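Local coordinates for GGDEF and EAL domain-containing protein (PDB 6PWK) that binds the second messenger c-di-GMP and, as the LapD receptor of Vibrio cholerae, probably relays its level to the control of large adhesins in biofilm formation, at residues A7-A10 and Q11-E15; S33-S36 and G37-S40; A238-L242 and N243-I247; D357-F360 and T361-L364; S377-A380 and H381-I385. All coordinates share one frame; numbering follows the deposited sequence.

Interaction 1: residues A7-A10 and Q11-E15; sequences AKEA and QQLRE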
loop_
_atom_site.group_PDB
_atom_site.type_symbol
_atom_site.label_atom_id
_atom_site.label_comp_id
_atom_site.label_asym_id
_atom_site.label_seq_id
_atom_site.Cartn_x
_atom_site.Cartn_y
_atom_site.Cartn_z
ATOM N N ALA A 7 14.081 40.384 3.712
ATOM C CA ALA A 7 12.981 40.335 4.671
ATOM C C ALA A 7 11.863 39.418 4.190
ATOM O O ALA A 7 11.355 38.589 4.955
ATOM C CB ALA A 7 12.453 41.746 4.935
ATOM N N LYS A 8 11.469 39.541 2.922
ATOM C CA LYS A 8 10.423 38.669 2.395
ATOM C C LYS A 8 10.951 37.281 2.050
ATOM O O LYS A 8 10.215 36.298 2.183
ATOM C CB LYS A 8 9.754 39.322 1.184
ATOM C CG LYS A 8 8.502 40.106 1.561
ATOM C CD LYS A 8 8.257 41.298 0.657
ATOM C CE LYS A 8 7.096 42.129 1.185
ATOM N NZ LYS A 8 6.874 43.375 0.400
ATOM N N GLU A 9 12.216 37.171 1.632
ATOM C CA GLU A 9 12.808 35.847 1.451
ATOM C C GLU A 9 12.888 35.102 2.776
ATOM O O GLU A 9 12.732 33.877 2.818
ATOM C CB GLU A 9 14.202 35.963 0.825
ATOM C CG GLU A 9 14.967 34.654 0.724
ATOM C CD GLU A 9 14.415 33.734 -0.344
ATOM O OE1 GLU A 9 15.209 33.236 -1.168
ATOM O OE2 GLU A 9 13.186 33.515 -0.367
ATOM N N ALA A 10 13.129 35.829 3.871
ATOM C CA ALA A 10 13.186 35.192 5.181
ATOM C C ALA A 10 11.850 34.562 5.548
ATOM O O ALA A 10 11.806 33.437 6.060
ATOM C CB ALA A 10 13.609 36.205 6.245
ATOM N N GLN A 11 10.746 35.267 5.288
ATOM C CA GLN A 11 9.436 34.737 5.646
ATOM C C GLN A 11 9.057 33.549 4.771
ATOM O O GLN A 11 8.481 32.571 5.261
ATOM C CB GLN A 11 8.376 35.836 5.553
ATOM C CG GLN A 11 6.985 35.401 5.999
ATOM C CD GLN A 11 6.944 34.940 7.448
ATOM O OE1 GLN A 11 7.775 35.337 8.265
ATOM N NE2 GLN A 11 5.971 34.095 7.771
ATOM N N GLN A 12 9.369 33.613 3.474
ATOM C CA GLN A 12 9.087 32.477 2.601
ATOM C C GLN A 12 9.960 31.278 2.955
ATOM O O GLN A 12 9.500 30.132 2.903
ATOM C CB GLN A 12 9.275 32.871 1.135
ATOM C CG GLN A 12 8.032 33.476 0.499
ATOM C CD GLN A 12 8.173 34.960 0.221
ATOM O OE1 GLN A 12 9.229 35.423 -0.207
ATOM N NE2 GLN A 12 7.105 35.713 0.462
ATOM N N LEU A 13 11.222 31.522 3.316
ATOM C CA LEU A 13 12.064 30.435 3.804
ATOM C C LEU A 13 11.541 29.892 5.127
ATOM O O LEU A 13 11.542 28.676 5.354
ATOM C CB LEU A 13 13.508 30.912 3.956
ATOM C CG LEU A 13 14.513 30.399 2.924
ATOM C CD1 LEU A 13 14.027 30.678 1.511
ATOM C CD2 LEU A 13 15.878 31.029 3.159
ATOM N N ARG A 14 11.086 30.782 6.012
ATOM C CA ARG A 14 10.535 30.349 7.290
ATOM C C ARG A 14 9.278 29.512 7.096
ATOM O O ARG A 14 9.087 28.499 7.781
ATOM C CB ARG A 14 10.242 31.562 8.172
ATOM C CG ARG A 14 9.594 31.219 9.501
ATOM C CD ARG A 14 9.308 32.471 10.308
ATOM N NE ARG A 14 10.492 33.318 10.418
ATOM C CZ ARG A 14 11.521 33.057 11.216
ATOM N NH1 ARG A 14 11.516 31.967 11.970
ATOM N NH2 ARG A 14 12.559 33.882 11.254
ATOM N N GLU A 15 8.405 29.917 6.169
ATOM C CA GLU A 15 7.184 29.152 5.940
ATOM C C GLU A 15 7.465 27.866 5.174
ATOM O O GLU A 15 6.772 26.863 5.371
ATOM C CB GLU A 15 6.148 30.007 5.206
ATOM C CG GLU A 15 6.447 30.263 3.738
ATOM C CD GLU A 15 5.390 31.118 3.068
ATOM O OE1 GLU A 15 5.179 30.960 1.846
ATOM O OE2 GLU A 15 4.767 31.948 3.766
#
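Glu-9 and Leu-13, one helical turn apart, make the main side-chain contact here, and it is carried by the carboxylate end of the one and a methyl of the other. Glu-9 starts out with CG opposite its own N (chi1 174°) and then bends at chi2, which brings OE2 to 3.5 Å from Leu-13 CD1; this is a van der Waals contact, and the two side chains pass each other at a slant.

The hydrogen bonds are those of the main chain. Leu-13 N donates to Glu-9 O at 2.8 Å; Arg-14 N bonds Ala-10 O and Gln-12 N bonds Lys-8 O in the same way, while the bond from Gln-11 N to Ala-7 O is weak.

Across the dimer, Leu-13 packs on Tyr-18 of the second subunit and Arg-14 on Leu-13 of the second subunit. Arg-14 NH2 also stands in a long, weak ion pair with Glu-9 OE1 of the second subunit. A helix of this kind, pairing subunits through an apolar side at the N-terminal end of the construct, is consistent with the S helix.

Interaction 2: residues S33-S36 and G37-S40; sequences SQLS and GWLS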
loop_
_atom_site.group_PDB
_atom_site.type_symbol
_atom_site.label_atom_id
_atom_site.label_comp_id
_atom_site.label_asym_id
_atom_site.label_seq_id
_atom_site.Cartn_x
_atom_site.Cartn_y
_atom_site.Cartn_z
ATOM N N SER A 33 10.180 21.455 17.246
ATOM C CA SER A 33 10.846 22.646 17.767
ATOM C C SER A 33 10.047 23.266 18.907
ATOM O O SER A 33 10.598 23.568 19.972
ATOM C CB SER A 33 11.061 23.663 16.646
ATOM O OG SER A 33 11.437 24.923 17.172
ATOM N N GLN A 34 8.743 23.467 18.700
ATOM C CA GLN A 34 7.899 24.001 19.765
ATOM C C GLN A 34 7.833 23.054 20.954
ATOM O O GLN A 34 7.741 23.501 22.103
ATOM C CB GLN A 34 6.493 24.275 19.234
ATOM C CG GLN A 34 6.433 25.284 18.103
ATOM C CD GLN A 34 6.827 26.679 18.538
ATOM O OE1 GLN A 34 8.004 27.041 18.513
ATOM N NE2 GLN A 34 5.843 27.475 18.937
ATOM N N LEU A 35 7.878 21.745 20.700
ATOM C CA LEU A 35 7.823 20.776 21.789
ATOM C C LEU A 35 9.105 20.795 22.610
ATOM O O LEU A 35 9.058 20.752 23.845
ATOM C CB LEU A 35 7.566 19.376 21.231
ATOM C CG LEU A 35 7.250 18.253 22.219
ATOM C CD1 LEU A 35 5.891 18.476 22.862
ATOM C CD2 LEU A 35 7.304 16.902 21.522
ATOM N N SER A 36 10.261 20.858 21.942
ATOM C CA SER A 36 11.532 20.819 22.656
ATOM C C SER A 36 11.758 22.081 23.479
ATOM O O SER A 36 12.367 22.017 24.553
ATOM C CB SER A 36 12.679 20.612 21.668
ATOM O OG SER A 36 13.892 20.334 22.344
ATOM N N GLY A 37 11.281 23.230 22.999
ATOM C CA GLY A 37 11.431 24.456 23.767
ATOM C C GLY A 37 10.509 24.503 24.970
ATOM O O GLY A 37 10.880 25.021 26.028
ATOM N N TRP A 38 9.296 23.965 24.828
ATOM C CA TRP A 38 8.364 23.919 25.948
ATOM C C TRP A 38 8.865 22.991 27.048
ATOM O O TRP A 38 8.676 23.269 28.238
ATOM C CB TRP A 38 6.984 23.483 25.455
ATOM C CG TRP A 38 6.057 23.024 26.538
ATOM C CD1 TRP A 38 5.487 23.792 27.511
ATOM C CD2 TRP A 38 5.577 21.690 26.748
ATOM N NE1 TRP A 38 4.689 23.017 28.319
ATOM C CE2 TRP A 38 4.728 21.724 27.871
ATOM C CE3 TRP A 38 5.788 20.471 26.097
ATOM C CZ2 TRP A 38 4.088 20.585 28.357
ATOM C CZ3 TRP A 38 5.152 19.342 26.581
ATOM C CH2 TRP A 38 4.313 19.407 27.699
ATOM N N LEU A 39 9.512 21.888 26.670
ATOM C CA LEU A 39 10.015 20.944 27.663
ATOM C C LEU A 39 11.191 21.528 28.436
ATOM O O LEU A 39 11.240 21.446 29.669
ATOM C CB LEU A 39 10.418 19.635 26.982
ATOM C CG LEU A 39 9.290 18.771 26.414
ATOM C CD1 LEU A 39 9.854 17.635 25.576
ATOM C CD2 LEU A 39 8.422 18.229 27.536
ATOM N N SER A 40 12.151 22.125 27.725
ATOM C CA SER A 40 13.377 22.588 28.369
ATOM C C SER A 40 13.124 23.755 29.316
ATOM O O SER A 40 13.827 23.891 30.325
ATOM C CB SER A 40 14.408 22.974 27.309
ATOM O OG SER A 40 13.852 23.864 26.358
#
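Leu-35 meets Trp-38 through a single methyl: CD1 sits 3.8 Å from CE3, on the six-membered part of the indole, and approaches the ring at a slant. With its CG turned away from the backbone N (chi1 -170°), Leu-35 swings this branch along the helix to the tryptophan three residues on. Leu-39 closes in from the next turn more loosely, its CD1 4.3 Å from Leu-35 CG, while its own CG lies 3.3 Å from Leu-35 O.

On the exposed side, Ser-36 O takes two bonds from one residue. Ser-40 OG reaches it at 3.0 Å in the carbonyl plane, on a lone pair, and Ser-40 N reaches it at 3.2 Å, tilted 32° from that plane. The hydroxyl thus folds back on its own helix.

Behind these lie the helical bonds Gly-37 N to Ser-33 O and Leu-39 N to Leu-35 O, both 3.1 Å. Further out, Trp-38 NE1 is held by a hydrogen bond to Ile-44 O, which helps fix the indole's rotation; Ile-100 and Pro-102 of strand 96-102 and Leu-151 of helix 148-164 pack around it. An amphipathic helix with its apolar side laid against the central sheet is the alpha/beta packing of the GGDEF domain.

Interaction 3: residues A238-L242 and N243-I247; sequences ALEQL and NASHI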
loop_
_atom_site.group_PDB
_atom_site.type_symbol
_atom_site.label_atom_id
_atom_site.label_comp_id
_atom_site.label_asym_id
_atom_site.label_seq_id
_atom_site.Cartn_x
_atom_site.Cartn_y
_atom_site.Cartn_z
ATOM N N ALA A 238 0.176 -1.150 17.363
ATOM C CA ALA A 238 1.560 -1.150 16.905
ATOM C C ALA A 238 1.786 -2.214 15.838
ATOM O O ALA A 238 2.522 -1.985 14.872
ATOM C CB ALA A 238 2.503 -1.362 18.085
ATOM N N LEU A 239 1.160 -3.380 15.993
ATOM C CA LEU A 239 1.360 -4.456 15.029
ATOM C C LEU A 239 0.724 -4.124 13.686
ATOM O O LEU A 239 1.298 -4.421 12.631
ATOM C CB LEU A 239 0.800 -5.767 15.579
ATOM C CG LEU A 239 1.370 -6.232 16.921
ATOM C CD1 LEU A 239 0.898 -7.640 17.246
ATOM C CD2 LEU A 239 2.891 -6.157 16.914
ATOM N N GLU A 240 -0.462 -3.512 13.701
ATOM C CA GLU A 240 -1.115 -3.159 12.444
ATOM C C GLU A 240 -0.397 -2.007 11.754
ATOM O O GLU A 240 -0.287 -1.987 10.522
ATOM C CB GLU A 240 -2.581 -2.807 12.689
ATOM C CG GLU A 240 -3.442 -3.994 13.080
ATOM C CD GLU A 240 -4.923 -3.671 13.061
ATOM O OE1 GLU A 240 -5.394 -2.967 13.979
ATOM O OE2 GLU A 240 -5.614 -4.112 12.120
ATOM N N GLN A 241 0.098 -1.039 12.528
ATOM C CA GLN A 241 0.819 0.078 11.927
ATOM C C GLN A 241 2.145 -0.369 11.329
ATOM O O GLN A 241 2.651 0.266 10.396
ATOM C CB GLN A 241 1.047 1.177 12.965
ATOM C CG GLN A 241 0.979 2.578 12.390
ATOM C CD GLN A 241 -0.423 2.954 11.958
ATOM O OE1 GLN A 241 -1.397 2.658 12.650
ATOM N NE2 GLN A 241 -0.536 3.606 10.807
ATOM N N LEU A 242 2.717 -1.454 11.844
ATOM C CA LEU A 242 3.968 -1.998 11.336
ATOM C C LEU A 242 3.756 -3.194 10.415
ATOM O O LEU A 242 4.727 -3.874 10.073
ATOM C CB LEU A 242 4.881 -2.385 12.499
ATOM C CG LEU A 242 5.283 -1.259 13.456
ATOM C CD1 LEU A 242 6.095 -1.808 14.623
ATOM C CD2 LEU A 242 6.054 -0.167 12.728
ATOM N N ASN A 243 2.511 -3.464 10.015
ATOM C CA ASN A 243 2.184 -4.584 9.128
ATOM C C ASN A 243 2.731 -5.902 9.673
ATOM O O ASN A 243 3.306 -6.713 8.941
ATOM C CB ASN A 243 2.692 -4.331 7.707
ATOM C CG ASN A 243 2.104 -3.075 7.094
ATOM O OD1 ASN A 243 0.955 -3.064 6.655
ATOM N ND2 ASN A 243 2.895 -2.008 7.058
ATOM N N ALA A 244 2.548 -6.117 10.977
ATOM C CA ALA A 244 3.045 -7.317 11.634
ATOM C C ALA A 244 1.965 -8.056 12.416
ATOM O O ALA A 244 2.282 -9.032 13.108
ATOM C CB ALA A 244 4.211 -6.974 12.571
ATOM N N SER A 245 0.705 -7.628 12.328
ATOM C CA SER A 245 -0.355 -8.289 13.082
ATOM C C SER A 245 -0.617 -9.709 12.594
ATOM O O SER A 245 -1.124 -10.530 13.367
ATOM C CB SER A 245 -1.647 -7.472 13.016
ATOM O OG SER A 245 -2.194 -7.486 11.709
ATOM N N HIS A 246 -0.282 -10.020 11.339
ATOM C CA HIS A 246 -0.494 -11.377 10.848
ATOM C C HIS A 246 0.431 -12.374 11.534
ATOM O O HIS A 246 0.088 -13.555 11.643
ATOM C CB HIS A 246 -0.317 -11.429 9.330
ATOM C CG HIS A 246 1.068 -11.104 8.868
ATOM N ND1 HIS A 246 1.511 -9.810 8.701
ATOM C CD2 HIS A 246 2.106 -11.904 8.530
ATOM C CE1 HIS A 246 2.765 -9.827 8.285
ATOM N NE2 HIS A 246 3.149 -11.086 8.173
ATOM N N ILE A 247 1.598 -11.925 12.004
ATOM C CA ILE A 247 2.439 -12.791 12.827
ATOM C C ILE A 247 1.705 -13.170 14.105
ATOM O O ILE A 247 1.730 -14.328 14.540
ATOM C CB ILE A 247 3.784 -12.106 13.139
ATOM C CG1 ILE A 247 4.653 -12.010 11.884
ATOM C CG2 ILE A 247 4.520 -12.845 14.248
ATOM C CD1 ILE A 247 4.528 -10.693 11.157
#
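Glu-240 runs out beside Ser-245, and its chain can be followed atom by atom. CB leaves the backbone with CG opposite the carbonyl carbon (chi1 -70°), directing the chain alongside the serine. CG is the atom that touches: it lies 3.9 Å from Ser-245 CB and 4.0 Å from Ser-245 OG. Beyond CG the chain stays extended, so the carboxylate passes the serine and reaches helix 275-278, where OE2 accepts a hydrogen bond from Gly-276 N. The serine hydroxyl turns to the same helix and bonds Ser-277 OG, so two neighbouring polar groups are both occupied by one short element.

The chain can make this approach because it turns a corner between helices 232-241 and 245-261 of the EAL domain in a Schellman motif. Asn-243, with positive phi, is its C-prime residue: Ala-244 N donates to Leu-239 O at 2.7 Å in a nearly straight bond (171°), and Asn-243 N makes a weak one to Glu-240 O at 3.2 Å.

That turn also brings Leu-239 CB to 3.9 Å from Ser-245 CB, in van der Waals contact. Lys-188 of helix 184-197 packs on both Leu-239 and Ala-244. The side chain of Leu-242 is about 5 Å from a bound c-di-GMP.

Interaction 4: residues D357-F360 and T361-L364; sequences DYLF and THHL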
loop_
_atom_site.group_PDB
_atom_site.type_symbol
_atom_site.label_atom_id
_atom_site.label_comp_id
_atom_site.label_asym_id
_atom_site.label_seq_id
_atom_site.Cartn_x
_atom_site.Cartn_y
_atom_site.Cartn_z
ATOM N N ASP A 357 -22.124 -4.509 17.766
ATOM C CA ASP A 357 -21.221 -3.540 18.370
ATOM C C ASP A 357 -21.552 -3.397 19.849
ATOM O O ASP A 357 -22.717 -3.234 20.224
ATOM C CB ASP A 357 -21.345 -2.194 17.651
ATOM C CG ASP A 357 -20.310 -1.179 18.108
ATOM O OD1 ASP A 357 -19.520 -1.486 19.026
ATOM O OD2 ASP A 357 -20.284 -0.067 17.538
ATOM N N TYR A 358 -20.521 -3.467 20.694
ATOM C CA TYR A 358 -20.744 -3.408 22.134
ATOM C C TYR A 358 -21.265 -2.055 22.595
ATOM O O TYR A 358 -21.705 -1.942 23.743
ATOM C CB TYR A 358 -19.459 -3.761 22.886
ATOM C CG TYR A 358 -18.419 -2.661 22.954
ATOM C CD1 TYR A 358 -17.480 -2.499 21.943
ATOM C CD2 TYR A 358 -18.359 -1.805 24.047
ATOM C CE1 TYR A 358 -16.521 -1.503 22.011
ATOM C CE2 TYR A 358 -17.408 -0.807 24.123
ATOM C CZ TYR A 358 -16.492 -0.660 23.103
ATOM O OH TYR A 358 -15.543 0.331 23.179
ATOM N N LEU A 359 -21.227 -1.034 21.737
ATOM C CA LEU A 359 -21.829 0.249 22.072
ATOM C C LEU A 359 -23.349 0.189 22.122
ATOM O O LEU A 359 -23.973 1.151 22.580
ATOM C CB LEU A 359 -21.382 1.316 21.072
ATOM C CG LEU A 359 -19.902 1.697 21.127
ATOM C CD1 LEU A 359 -19.579 2.753 20.086
ATOM C CD2 LEU A 359 -19.538 2.186 22.518
ATOM N N PHE A 360 -23.957 -0.908 21.661
ATOM C CA PHE A 360 -25.408 -1.042 21.747
ATOM C C PHE A 360 -25.866 -1.382 23.158
ATOM O O PHE A 360 -26.996 -1.053 23.534
ATOM C CB PHE A 360 -25.902 -2.099 20.758
ATOM C CG PHE A 360 -25.883 -1.643 19.327
ATOM C CD1 PHE A 360 -26.730 -0.634 18.899
ATOM C CD2 PHE A 360 -25.028 -2.227 18.408
ATOM C CE1 PHE A 360 -26.719 -0.211 17.584
ATOM C CE2 PHE A 360 -25.013 -1.810 17.089
ATOM C CZ PHE A 360 -25.860 -0.799 16.678
ATOM N N THR A 361 -25.016 -2.034 23.949
ATOM C CA THR A 361 -25.305 -2.244 25.362
ATOM C C THR A 361 -24.958 -1.027 26.211
ATOM O O THR A 361 -25.126 -1.078 27.433
ATOM C CB THR A 361 -24.544 -3.465 25.889
ATOM O OG1 THR A 361 -23.141 -3.175 25.940
ATOM C CG2 THR A 361 -24.773 -4.668 24.986
ATOM N N HIS A 362 -24.489 0.057 25.596
ATOM C CA HIS A 362 -24.013 1.231 26.313
ATOM C C HIS A 362 -25.026 2.367 26.358
ATOM O O HIS A 362 -25.116 3.064 27.375
ATOM C CB HIS A 362 -22.713 1.739 25.681
ATOM C CG HIS A 362 -21.483 1.393 26.465
ATOM N ND1 HIS A 362 -20.657 2.351 27.011
ATOM C CD2 HIS A 362 -20.940 0.196 26.794
ATOM C CE1 HIS A 362 -19.658 1.760 27.641
ATOM N NE2 HIS A 362 -19.806 0.453 27.526
ATOM N N HIS A 363 -25.791 2.582 25.285
ATOM C CA HIS A 363 -26.752 3.690 25.207
ATOM C C HIS A 363 -28.132 3.125 24.869
ATOM O O HIS A 363 -28.597 3.219 23.733
ATOM C CB HIS A 363 -26.299 4.734 24.200
ATOM C CG HIS A 363 -25.512 5.851 24.807
ATOM N ND1 HIS A 363 -26.095 6.841 25.567
ATOM C CD2 HIS A 363 -24.187 6.130 24.776
ATOM C CE1 HIS A 363 -25.165 7.685 25.975
ATOM N NE2 HIS A 363 -23.999 7.278 25.508
ATOM N N LEU A 364 -28.784 2.554 25.880
ATOM C CA LEU A 364 -30.103 1.965 25.690
ATOM C C LEU A 364 -31.201 3.019 25.633
ATOM O O LEU A 364 -32.198 2.835 24.926
ATOM C CB LEU A 364 -30.396 0.982 26.824
ATOM C CG LEU A 364 -29.382 -0.132 27.089
ATOM C CD1 LEU A 364 -29.585 -0.714 28.480
ATOM C CD2 LEU A 364 -29.490 -1.223 26.034
#
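Tyr-358 and His-362 form an offset edge-to-face pair, the tyrosine turning its edge toward the face of the imidazole; the ring centroids are 5.8 Å apart and the planes stand at 86°. The nearest ring atoms are Tyr-358 CD2 and His-362 CD2, 4.3 Å apart, so the rings touch only lightly. Leu-359 reaches the same imidazole obliquely with CD2, 4.5 Å from His-362 CG. The Phe-360 ring has Asp-357 N in its plane at the edge, while Leu-373 and Ile-376 of helix 367-382 pack against it.

Tyr-358 is pinned from outside the turn as well: its OH bonds Glu-167 OE1, and its ring makes a cation-pi contact with Arg-391. Its side chain lies about 5 Å from a bound c-di-GMP, so this connection after strand 353-356 of the EAL barrel runs close to the ligand.

Thr-361 folds its hydroxyl back over the turn. With OG1 set between its backbone N and carbonyl carbon (chi1 70°), it donates to Tyr-358 O at 2.9 Å, tilted 18° from the carbonyl plane; Thr-361 N adds a weak bond to that same oxygen. His-362 N bonds Leu-359 O, again weakly, at 3.2 Å. At the far end, Leu-364 CD2 lies 3.5 Å from Phe-360 O, while Phe-400 of helix 395-402 packs on the leucine.

Interaction 5: residues S377-A380 and H381-I385; sequences SRTA and HNLGI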
loop_
_atom_site.group_PDB
_atom_site.type_symbol
_atom_site.label_atom_id
_atom_site.label_comp_id
_atom_site.label_asym_id
_atom_site.label_seq_id
_atom_site.Cartn_x
_atom_site.Cartn_y
_atom_site.Cartn_z
ATOM N N SER A 377 -31.067 -5.825 13.214
ATOM C CA SER A 377 -31.377 -7.148 13.745
ATOM C C SER A 377 -32.250 -7.933 12.776
ATOM O O SER A 377 -32.005 -9.120 12.522
ATOM C CB SER A 377 -32.062 -7.019 15.105
ATOM O OG SER A 377 -31.316 -6.184 15.974
ATOM N N ARG A 378 -33.285 -7.286 12.232
ATOM C CA ARG A 378 -34.140 -7.935 11.243
ATOM C C ARG A 378 -33.345 -8.329 10.006
ATOM O O ARG A 378 -33.493 -9.443 9.489
ATOM C CB ARG A 378 -35.292 -7.007 10.852
ATOM C CG ARG A 378 -36.569 -7.180 11.654
ATOM C CD ARG A 378 -37.754 -6.655 10.856
ATOM N NE ARG A 378 -38.988 -6.604 11.634
ATOM C CZ ARG A 378 -39.444 -5.510 12.235
ATOM N NH1 ARG A 378 -38.765 -4.374 12.149
ATOM N NH2 ARG A 378 -40.578 -5.550 12.921
ATOM N N THR A 379 -32.498 -7.419 9.517
ATOM C CA THR A 379 -31.746 -7.663 8.289
ATOM C C THR A 379 -30.938 -8.952 8.370
ATOM O O THR A 379 -30.890 -9.728 7.408
ATOM C CB THR A 379 -30.830 -6.472 7.997
ATOM O OG1 THR A 379 -31.625 -5.314 7.715
ATOM C CG2 THR A 379 -29.925 -6.761 6.810
ATOM N N ALA A 380 -30.311 -9.208 9.518
ATOM C CA ALA A 380 -29.520 -10.425 9.668
ATOM C C ALA A 380 -30.415 -11.657 9.743
ATOM O O ALA A 380 -30.169 -12.658 9.060
ATOM C CB ALA A 380 -28.630 -10.322 10.906
ATOM N N HIS A 381 -31.467 -11.601 10.564
ATOM C CA HIS A 381 -32.333 -12.765 10.732
ATOM C C HIS A 381 -33.119 -13.067 9.463
ATOM O O HIS A 381 -33.337 -14.237 9.130
ATOM C CB HIS A 381 -33.282 -12.549 11.907
ATOM C CG HIS A 381 -32.606 -12.591 13.241
ATOM N ND1 HIS A 381 -32.767 -11.602 14.186
ATOM C CD2 HIS A 381 -31.767 -13.503 13.787
ATOM C CE1 HIS A 381 -32.056 -11.902 15.257
ATOM N NE2 HIS A 381 -31.440 -13.050 15.042
ATOM N N ASN A 382 -33.563 -12.028 8.748
ATOM C CA ASN A 382 -34.266 -12.252 7.489
ATOM C C ASN A 382 -33.396 -13.007 6.495
ATOM O O ASN A 382 -33.911 -13.777 5.677
ATOM C CB ASN A 382 -34.724 -10.921 6.891
ATOM C CG ASN A 382 -35.834 -10.270 7.694
ATOM O OD1 ASN A 382 -36.543 -10.936 8.451
ATOM N ND2 ASN A 382 -35.997 -8.962 7.528
ATOM N N LEU A 383 -32.083 -12.802 6.551
ATOM C CA LEU A 383 -31.134 -13.552 5.741
ATOM C C LEU A 383 -30.701 -14.856 6.399
ATOM O O LEU A 383 -29.835 -15.547 5.854
ATOM C CB LEU A 383 -29.903 -12.691 5.441
ATOM C CG LEU A 383 -30.095 -11.603 4.384
ATOM C CD1 LEU A 383 -29.094 -10.479 4.582
ATOM C CD2 LEU A 383 -29.960 -12.199 2.994
ATOM N N GLY A 384 -31.280 -15.206 7.545
ATOM C CA GLY A 384 -30.899 -16.425 8.234
ATOM C C GLY A 384 -29.554 -16.352 8.918
ATOM O O GLY A 384 -28.860 -17.369 9.019
ATOM N N ILE A 385 -29.166 -15.174 9.395
ATOM C CA ILE A 385 -27.867 -14.954 10.018
ATOM C C ILE A 385 -28.067 -14.789 11.517
ATOM O O ILE A 385 -28.901 -13.989 11.957
ATOM C CB ILE A 385 -27.161 -13.730 9.412
ATOM C CG1 ILE A 385 -26.873 -13.983 7.931
ATOM C CG2 ILE A 385 -25.884 -13.408 10.171
ATOM C CD1 ILE A 385 -26.315 -12.794 7.210
#
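Helix 367-382, the helix of a beta-alpha-beta unit, finishes here in a Schellman motif: Gly-384 takes positive phi (74°), Ile-385 N bonds Ala-380 O at 2.7 Å from above the carbonyl plane (39° out of it), and Gly-384 N bonds His-381 O at 2.8 Å.

Among the side chains, Ala-380 CB meets Ile-385 CB at 4.0 Å, the methyl resting beside the base of the branched chain. The two pack together against Val-354 of strand 353-356, where the chain passes into strand 386-389. Leu-383 lays CD1 3.4 Å from Thr-379 O and packs on Ile-346 and Asn-347 of helix 345-349. His-381 has CG opposite its carbonyl carbon (chi1 -71°), which places the imidazole back along the helix with ND1 3.1 Å from Ser-377 O. Ser-377 OG itself bonds Leu-373 O.

Chemically, the C-terminal end of the helix is thus divided in two: Ala-380 O and His-381 O are met by backbone N-H groups of the turn, whereas the apolar pair Ala-380 and Ile-385 faces the strand.

The five contacts follow one another along the chain without overlap. Interactions 1 and 2 lie on successive helices, 3-18 and 28-41, their centres about 22 Å apart; the first is in the dimer-pairing helix, the second in the GGDEF domain. Interactions 3, 4 and 5 all belong to the EAL domain. Interactions 4 and 5, about 19 Å between centres, sit on the connection and helix leading from strand 353-356 to strand 386-389, whereas interactions 3 and 4 are about 28 Å apart between centres. From interaction 1 to interaction 5 the centres span about 62 Å. This spread is consistent with a receptor in which ligand binding and dimer pairing lie in different parts of the chain.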